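Local atomic coordinates of 3-methyladenine DNA glycosylase (Helicobacter pylori, PDB entry 1PU6), a protein that excises alkylated bases such as 3-methyladenine from DNA in base excision repair, as a helix-hairpin-helix glycosylase. Residues R96-F108 / R120-E132. Numbering follows the deposited sequence.
Sequences RLIDLSGNILKDF and REWLLDQKGIGKE. Unlike the reference sequence in segment 96-108: Gly102 (reference Lys). Unlike the reference sequence in segment 120-132: Arg120 (reference Lys).
Asp107 OD1 accepts the indole N-H of Trp122 NE1 at 2.8 Å, using the anti lone pair of the carboxylate oxygen, which lies in the plane of the indole. OD2 forms a salt bridge with Lys106 NZ, so both oxygens are engaged. A chi1 of -172° sets the indole opposite the backbone nitrogen of Trp122 and carries it across to helix 90-108, knob into hole among Asn103, Ile104, Asp107 and Phe108. A large flat residue suits this place because both its faces and its rim are used. Phe108 turns its edge onto one face in a T-shaped stack, planes at 70°, with CE2 3.4 Å from Trp122 CE2. Over the opposite face lies the amide nitrogen of Gln126, which donates to Trp122 O. The same amide offers OE1 to Asn103 ND2 at 2.9 Å, so glutamine, donor and acceptor at once, ties the loop to both helices. Leu100 branches between Trp122 and Ile129, its CD2 3.8 Å from Ile129 CD1. Gly128, in a type II turn, has a positive phi that favours glycine; its oxygen accepts from Gln41 NE2 and lies above the Arg96 guanidinium, offset toward the rim, without hydrogen bonding to it. This turn belongs to the helix-hairpin-helix motif, which in this family typically binds the DNA backbone, between helices 120-124 and 131-141; helix 90-108 flanks it, where helix 31-39 meets Leu97 and Leu100, and helix 65-74 meets Ser101 and Leu105.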
ATOM      1  N   ARG A  96      14.642  -8.771   0.629  1.00 12.57           N
ATOM      2  CA  ARG A  96      13.209  -8.976   0.895  1.00 12.75           C
ATOM      3  C   ARG A  96      12.421  -9.064  -0.435  1.00 13.02           C
ATOM      4  O   ARG A  96      11.535  -9.925  -0.576  1.00 13.45           O
ATOM      5  CB  ARG A  96      12.684  -7.771   1.650  1.00 13.51           C
ATOM      6  CG  ARG A  96      11.328  -7.956   2.190  1.00 15.96           C
ATOM      7  CD  ARG A  96      10.968  -6.739   3.103  1.00 19.33           C
ATOM      8  NE  ARG A  96      12.054  -6.497   4.097  1.00 21.50           N
ATOM      9  CZ  ARG A  96      12.292  -5.326   4.675  1.00 24.64           C
ATOM     10  NH1 ARG A  96      11.562  -4.270   4.372  1.00 24.58           N
ATOM     11  NH2 ARG A  96      13.257  -5.213   5.603  1.00 26.14           N
ATOM     12  N   LEU A  97      12.735  -8.165  -1.396  1.00 11.76           N
ATOM     13  CA  LEU A  97      12.085  -8.220  -2.746  1.00 11.89           C
ATOM     14  C   LEU A  97      12.392  -9.486  -3.539  1.00 12.14           C
ATOM     15  O   LEU A  97      11.520 -10.082  -4.181  1.00 11.93           O
ATOM     16  CB  LEU A  97      12.489  -6.994  -3.599  1.00 12.05           C
ATOM     17  CG  LEU A  97      11.820  -5.720  -3.140  1.00 13.97           C
ATOM     18  CD1 LEU A  97      12.442  -4.539  -3.932  1.00 17.81           C
ATOM     19  CD2 LEU A  97      10.285  -5.768  -3.257  1.00 16.17           C
ATOM     20  N   ILE A  98      13.675  -9.869  -3.542  1.00 12.12           N
ATOM     21  CA  ILE A  98      14.089 -11.078  -4.262  1.00 13.41           C
ATOM     22  C   ILE A  98      13.409 -12.329  -3.699  1.00 13.61           C
ATOM     23  O   ILE A  98      12.859 -13.171  -4.458  1.00 15.02           O
ATOM     24  CB  ILE A  98      15.628 -11.196  -4.240  1.00 13.05           C
ATOM     25  CG1 ILE A  98      16.221 -10.100  -5.126  1.00 14.96           C
ATOM     26  CG2 ILE A  98      16.075 -12.583  -4.691  1.00 15.64           C
ATOM     27  CD1 ILE A  98      17.755  -9.899  -4.916  1.00 17.17           C
ATOM     28  N   ASP A  99      13.439 -12.460  -2.386  1.00 13.90           N
ATOM     29  CA  ASP A  99      12.820 -13.624  -1.763  1.00 13.25           C
ATOM     30  C   ASP A  99      11.275 -13.644  -1.924  1.00 14.25           C
ATOM     31  O   ASP A  99      10.667 -14.723  -2.190  1.00 14.85           O
ATOM     32  CB  ASP A  99      13.240 -13.738  -0.293  1.00 15.18           C
ATOM     33  CG  ASP A  99      14.724 -14.153  -0.130  0.50 12.23           C
ATOM     34  OD1 ASP A  99      15.424 -14.487  -1.149  0.50 14.40           O
ATOM     35  OD2 ASP A  99      15.279 -14.182   1.008  0.50 13.88           O
ATOM     36  N   LEU A 100      10.644 -12.487  -1.743  1.00 12.21           N
ATOM     37  CA  LEU A 100       9.184 -12.408  -1.921  1.00 11.07           C
ATOM     38  C   LEU A 100       8.799 -12.835  -3.380  1.00 12.64           C
ATOM     39  O   LEU A 100       7.858 -13.638  -3.595  1.00 12.27           O
ATOM     40  CB  LEU A 100       8.712 -10.963  -1.637  1.00 11.64           C
ATOM     41  CG  LEU A 100       7.286 -10.675  -2.159  1.00 11.94           C
ATOM     42  CD1 LEU A 100       6.209 -11.515  -1.433  1.00 13.26           C
ATOM     43  CD2 LEU A 100       7.011  -9.160  -1.978  1.00 13.98           C
ATOM     44  N   SER A 101       9.518 -12.273  -4.366  1.00 11.77           N
ATOM     45  CA  SER A 101       9.204 -12.565  -5.751  1.00 12.20           C
ATOM     46  C   SER A 101       9.396 -14.046  -6.076  1.00 12.53           C
ATOM     47  O   SER A 101       8.567 -14.640  -6.757  1.00 12.89           O
ATOM     48  CB  SER A 101      10.076 -11.687  -6.679  1.00 12.91           C
ATOM     49  OG  SER A 101       9.690 -10.303  -6.464  1.00 14.44           O
ATOM     50  N   GLY A 102      10.504 -14.642  -5.620  1.00 13.10           N
ATOM     51  CA  GLY A 102      10.700 -16.076  -5.813  1.00 13.55           C
ATOM     52  C   GLY A 102       9.582 -16.924  -5.181  1.00 13.80           C
ATOM     53  O   GLY A 102       9.138 -17.938  -5.741  1.00 14.57           O
ATOM     54  N   ASN A 103       9.109 -16.517  -4.010  1.00 12.68           N
ATOM     55  CA  ASN A 103       8.080 -17.337  -3.340  1.00 13.00           C
ATOM     56  C   ASN A 103       6.705 -17.153  -3.982  1.00 12.82           C
ATOM     57  O   ASN A 103       5.869 -18.070  -3.984  1.00 13.54           O
ATOM     58  CB  ASN A 103       8.039 -17.004  -1.829  1.00 13.87           C
ATOM     59  CG  ASN A 103       9.089 -17.734  -1.061  1.00 18.40           C
ATOM     60  OD1 ASN A 103       9.490 -18.851  -1.429  1.00 24.28           O
ATOM     61  ND2 ASN A 103       9.546 -17.160   0.010  1.00 24.69           N
ATOM     62  N   ILE A 104       6.467 -15.982  -4.583  1.00 12.46           N
ATOM     63  CA  ILE A 104       5.203 -15.809  -5.337  1.00 12.76           C
ATOM     64  C   ILE A 104       5.180 -16.790  -6.509  1.00 13.67           C
ATOM     65  O   ILE A 104       4.175 -17.458  -6.791  1.00 14.22           O
ATOM     66  CB  ILE A 104       5.048 -14.365  -5.873  1.00 11.94           C
ATOM     67  CG1 ILE A 104       4.798 -13.397  -4.711  1.00 11.64           C
ATOM     68  CG2 ILE A 104       3.870 -14.289  -6.915  1.00 14.64           C
ATOM     69  CD1 ILE A 104       4.788 -11.906  -5.163  1.00 12.53           C
ATOM     70  N   LEU A 105       6.289 -16.879  -7.222  1.00 13.35           N
ATOM     71  CA  LEU A 105       6.346 -17.832  -8.360  1.00 13.96           C
ATOM     72  C   LEU A 105       6.160 -19.268  -7.880  1.00 15.46           C
ATOM     73  O   LEU A 105       5.407 -20.070  -8.511  1.00 18.01           O
ATOM     74  CB  LEU A 105       7.688 -17.661  -9.099  1.00 13.85           C
ATOM     75  CG  LEU A 105       7.821 -16.331  -9.881  1.00 14.18           C
ATOM     76  CD1 LEU A 105       9.294 -16.020 -10.235  1.00 19.48           C
ATOM     77  CD2 LEU A 105       6.936 -16.355 -11.156  1.00 18.40           C
ATOM     78  N   LYS A 106       6.829 -19.623  -6.795  1.00 14.78           N
ATOM     79  CA  LYS A 106       6.725 -20.990  -6.265  1.00 16.09           C
ATOM     80  C   LYS A 106       5.315 -21.399  -5.847  1.00 17.83           C
ATOM     81  O   LYS A 106       4.869 -22.524  -6.169  1.00 18.19           O
ATOM     82  CB  LYS A 106       7.699 -21.147  -5.080  1.00 17.93           C
ATOM     83  CG  LYS A 106       7.741 -22.587  -4.548  1.00 21.85           C
ATOM     84  CD  LYS A 106       8.931 -22.730  -3.581  1.00 33.58           C
ATOM     85  CE  LYS A 106       8.738 -21.957  -2.286  1.00 35.58           C
ATOM     86  NZ  LYS A 106       7.537 -22.424  -1.469  1.00 39.70           N
ATOM     87  N   ASP A 107       4.609 -20.489  -5.167  1.00 16.44           N
ATOM     88  CA  ASP A 107       3.313 -20.856  -4.543  1.00 16.80           C
ATOM     89  C   ASP A 107       2.092 -20.529  -5.385  1.00 16.52           C
ATOM     90  O   ASP A 107       0.992 -21.146  -5.212  1.00 18.85           O
ATOM     91  CB  ASP A 107       3.196 -20.242  -3.148  1.00 16.94           C
ATOM     92  CG  ASP A 107       4.173 -20.892  -2.166  1.00 19.96           C
ATOM     93  OD1 ASP A 107       4.343 -20.316  -1.060  1.00 23.05           O
ATOM     94  OD2 ASP A 107       4.825 -21.979  -2.423  1.00 25.09           O
ATOM     95  N   PHE A 108       2.234 -19.540  -6.256  1.00 15.12           N
ATOM     96  CA  PHE A 108       1.090 -19.083  -7.056  1.00 15.72           C
ATOM     97  C   PHE A 108       1.262 -19.151  -8.569  1.00 17.18           C
ATOM     98  O   PHE A 108       0.295 -18.936  -9.305  1.00 17.56           O
ATOM     99  CB  PHE A 108       0.745 -17.634  -6.668  1.00 15.72           C
ATOM    100  CG  PHE A 108       0.418 -17.485  -5.216  1.00 14.77           C
ATOM    101  CD1 PHE A 108      -0.838 -17.892  -4.714  1.00 17.55           C
ATOM    102  CD2 PHE A 108       1.358 -16.924  -4.324  1.00 14.86           C
ATOM    103  CE1 PHE A 108      -1.172 -17.744  -3.357  1.00 17.98           C
ATOM    104  CE2 PHE A 108       1.047 -16.804  -2.936  1.00 15.54           C
ATOM    105  CZ  PHE A 108      -0.219 -17.203  -2.451  1.00 15.36           C
ATOM    106  N   ARG A 120      -3.286 -12.490   3.645  1.00 13.08           N
ATOM    107  CA  ARG A 120      -2.430 -11.675   4.497  1.00 13.80           C
ATOM    108  C   ARG A 120      -1.359 -12.535   5.230  1.00 13.68           C
ATOM    109  O   ARG A 120      -0.187 -12.120   5.328  1.00 13.41           O
ATOM    110  CB  ARG A 120      -3.294 -10.951   5.503  1.00 14.33           C
ATOM    111  CG  ARG A 120      -2.489  -9.947   6.287  1.00 13.63           C
ATOM    112  CD  ARG A 120      -3.136  -9.620   7.565  1.00 16.50           C
ATOM    113  NE  ARG A 120      -2.922  -8.228   7.969  1.00 17.17           N
ATOM    114  CZ  ARG A 120      -2.958  -7.791   9.219  1.00 20.45           C
ATOM    115  NH1 ARG A 120      -3.101  -8.652  10.261  1.00 22.04           N
ATOM    116  NH2 ARG A 120      -2.845  -6.457   9.439  1.00 20.06           N
ATOM    117  N   GLU A 121      -1.762 -13.700   5.732  1.00 12.22           N
ATOM    118  CA  GLU A 121      -0.810 -14.502   6.516  1.00 12.76           C
ATOM    119  C   GLU A 121       0.327 -15.040   5.641  1.00 12.01           C
ATOM    120  O   GLU A 121       1.478 -15.160   6.122  1.00 12.24           O
ATOM    121  CB  GLU A 121      -1.571 -15.618   7.239  1.00 13.26           C
ATOM    122  CG  GLU A 121      -2.519 -15.049   8.314  1.00 16.36           C
ATOM    123  CD  GLU A 121      -3.828 -14.433   7.717  1.00 21.79           C
ATOM    124  OE1 GLU A 121      -4.378 -13.469   8.362  1.00 24.77           O
ATOM    125  OE2 GLU A 121      -4.329 -14.843   6.589  1.00 20.40           O
ATOM    126  N   TRP A 122       0.021 -15.362   4.375  1.00 11.54           N
ATOM    127  CA  TRP A 122       1.083 -15.756   3.460  1.00 11.93           C
ATOM    128  C   TRP A 122       2.136 -14.602   3.324  1.00 12.09           C
ATOM    129  O   TRP A 122       3.364 -14.810   3.408  1.00 11.66           O
ATOM    130  CB  TRP A 122       0.458 -16.106   2.093  1.00 11.89           C
ATOM    131  CG  TRP A 122       1.509 -16.724   1.162  1.00 11.50           C
ATOM    132  CD1 TRP A 122       1.748 -18.083   0.964  1.00 12.78           C
ATOM    133  CD2 TRP A 122       2.433 -16.020   0.305  1.00 10.45           C
ATOM    134  NE1 TRP A 122       2.816 -18.246   0.103  1.00 14.64           N
ATOM    135  CE2 TRP A 122       3.203 -17.006  -0.377  1.00 10.06           C
ATOM    136  CE3 TRP A 122       2.664 -14.658   0.028  1.00 11.72           C
ATOM    137  CZ2 TRP A 122       4.262 -16.659  -1.286  1.00 11.73           C
ATOM    138  CZ3 TRP A 122       3.685 -14.319  -0.923  1.00 12.49           C
ATOM    139  CH2 TRP A 122       4.476 -15.331  -1.529  1.00 11.58           C
ATOM    140  N   LEU A 123       1.657 -13.376   3.191  1.00 11.77           N
ATOM    141  CA  LEU A 123       2.603 -12.205   3.023  1.00 11.33           C
ATOM    142  C   LEU A 123       3.435 -11.977   4.324  1.00 12.69           C
ATOM    143  O   LEU A 123       4.662 -11.716   4.256  1.00 11.93           O
ATOM    144  CB  LEU A 123       1.812 -10.952   2.686  1.00 12.43           C
ATOM    145  CG  LEU A 123       1.269 -10.976   1.244  1.00 10.60           C
ATOM    146  CD1 LEU A 123       0.206  -9.852   1.095  1.00 13.88           C
ATOM    147  CD2 LEU A 123       2.436 -10.798   0.189  1.00 14.16           C
ATOM    148  N   LEU A 124       2.774 -12.135   5.481  1.00 12.04           N
ATOM    149  CA  LEU A 124       3.488 -11.957   6.756  1.00 12.63           C
ATOM    150  C   LEU A 124       4.552 -13.039   6.989  1.00 13.02           C
ATOM    151  O   LEU A 124       5.516 -12.812   7.762  1.00 14.69           O
ATOM    152  CB  LEU A 124       2.529 -11.899   7.955  1.00 13.05           C
ATOM    153  CG  LEU A 124       1.634 -10.653   7.878  1.00 15.16           C
ATOM    154  CD1 LEU A 124       0.498 -10.825   8.931  1.00 20.02           C
ATOM    155  CD2 LEU A 124       2.398  -9.310   8.087  1.00 15.63           C
ATOM    156  N   ASP A 125       4.402 -14.202   6.342  1.00 11.96           N
ATOM    157  CA  ASP A 125       5.423 -15.226   6.393  1.00 11.37           C
ATOM    158  C   ASP A 125       6.628 -14.991   5.469  1.00 12.24           C
ATOM    159  O   ASP A 125       7.576 -15.820   5.410  1.00 14.95           O
ATOM    160  CB  ASP A 125       4.786 -16.600   6.105  1.00 12.13           C
ATOM    161  CG  ASP A 125       4.021 -17.121   7.344  0.50  7.93           C
ATOM    162  OD1 ASP A 125       3.106 -17.968   7.196  0.50  5.66           O
ATOM    163  OD2 ASP A 125       4.324 -16.704   8.481  0.50  7.04           O
ATOM    164  N   GLN A 126       6.620 -13.872   4.749  1.00 12.21           N
ATOM    165  CA  GLN A 126       7.749 -13.483   3.907  1.00 12.66           C
ATOM    166  C   GLN A 126       8.643 -12.558   4.775  1.00 13.78           C
ATOM    167  O   GLN A 126       8.195 -11.480   5.204  1.00 16.46           O
ATOM    168  CB  GLN A 126       7.248 -12.753   2.646  1.00 13.01           C
ATOM    169  CG  GLN A 126       6.156 -13.556   1.871  1.00 12.90           C
ATOM    170  CD  GLN A 126       6.576 -15.002   1.617  1.00 13.76           C
ATOM    171  OE1 GLN A 126       7.676 -15.228   1.089  1.00 17.89           O
ATOM    172  NE2 GLN A 126       5.693 -15.983   1.910  1.00 15.50           N
ATOM    173  N   LYS A 127       9.894 -12.975   5.033  1.00 14.13           N
ATOM    174  CA  LYS A 127      10.650 -12.326   6.101  1.00 16.26           C
ATOM    175  C   LYS A 127      10.882 -10.838   5.845  1.00 16.37           C
ATOM    176  O   LYS A 127      11.349 -10.429   4.772  1.00 18.33           O
ATOM    177  CB  LYS A 127      12.007 -13.017   6.339  1.00 16.52           C
ATOM    178  CG  LYS A 127      12.731 -12.435   7.574  1.00 23.09           C
ATOM    179  CD  LYS A 127      13.517 -13.502   8.281  1.00 31.61           C
ATOM    180  CE  LYS A 127      14.430 -12.837   9.348  1.00 34.75           C
ATOM    181  NZ  LYS A 127      14.438 -13.544  10.656  1.00 40.12           N
ATOM    182  N   GLY A 128      10.524 -10.040   6.830  1.00 15.92           N
ATOM    183  CA  GLY A 128      10.760  -8.608   6.753  1.00 17.19           C
ATOM    184  C   GLY A 128       9.535  -7.816   6.310  1.00 16.64           C
ATOM    185  O   GLY A 128       9.576  -6.596   6.394  1.00 18.83           O
ATOM    186  N   ILE A 129       8.462  -8.470   5.825  1.00 14.71           N
ATOM    187  CA  ILE A 129       7.282  -7.734   5.386  1.00 15.65           C
ATOM    188  C   ILE A 129       6.396  -7.478   6.618  1.00 15.55           C
ATOM    189  O   ILE A 129       5.824  -8.428   7.185  1.00 19.32           O
ATOM    190  CB  ILE A 129       6.497  -8.515   4.297  1.00 13.68           C
ATOM    191  CG1 ILE A 129       7.366  -8.682   3.042  1.00 17.21           C
ATOM    192  CG2 ILE A 129       5.113  -7.793   3.977  1.00 17.85           C
ATOM    193  CD1 ILE A 129       6.658  -9.194   1.855  1.00 24.05           C
ATOM    194  N   GLY A 130       6.268  -6.217   7.034  1.00 15.37           N
ATOM    195  CA  GLY A 130       5.394  -5.882   8.159  1.00 16.03           C
ATOM    196  C   GLY A 130       3.909  -5.769   7.748  1.00 15.09           C
ATOM    197  O   GLY A 130       3.541  -5.921   6.554  1.00 15.38           O
ATOM    198  N   LYS A 131       3.064  -5.537   8.741  1.00 14.71           N
ATOM    199  CA  LYS A 131       1.617  -5.493   8.474  1.00 15.91           C
ATOM    200  C   LYS A 131       1.210  -4.381   7.507  1.00 15.26           C
ATOM    201  O   LYS A 131       0.360  -4.604   6.633  1.00 14.71           O
ATOM    202  CB  LYS A 131       0.827  -5.403   9.802  1.00 16.95           C
ATOM    203  CG  LYS A 131       0.806  -6.715  10.470  1.00 18.21           C
ATOM    204  CD  LYS A 131       0.107  -6.596  11.823  1.00 17.60           C
ATOM    205  CE  LYS A 131       0.080  -7.982  12.484  1.00 23.12           C
ATOM    206  NZ  LYS A 131      -0.626  -7.926  13.718  1.00 27.64           N
ATOM    207  N   GLU A 132       1.795  -3.194   7.658  1.00 14.97           N
ATOM    208  CA  GLU A 132       1.474  -2.071   6.766  1.00 15.30           C
ATOM    209  C   GLU A 132       1.790  -2.428   5.326  1.00 15.26           C
ATOM    210  O   GLU A 132       0.961  -2.181   4.431  1.00 15.21           O
ATOM    211  CB  GLU A 132       2.200  -0.789   7.236  1.00 16.56           C
ATOM    212  CG  GLU A 132       1.822   0.436   6.382  1.00 17.67           C
ATOM    213  CD  GLU A 132       2.568   1.713   6.821  0.50 12.01           C
ATOM    214  OE1 GLU A 132       2.745   2.666   6.004  0.50 12.28           O
ATOM    215  OE2 GLU A 132       2.989   1.770   7.996  0.50 13.04           O
TER
HETATM  216  O   HOH W   1      10.602 -11.468   1.706  1.00 17.84           O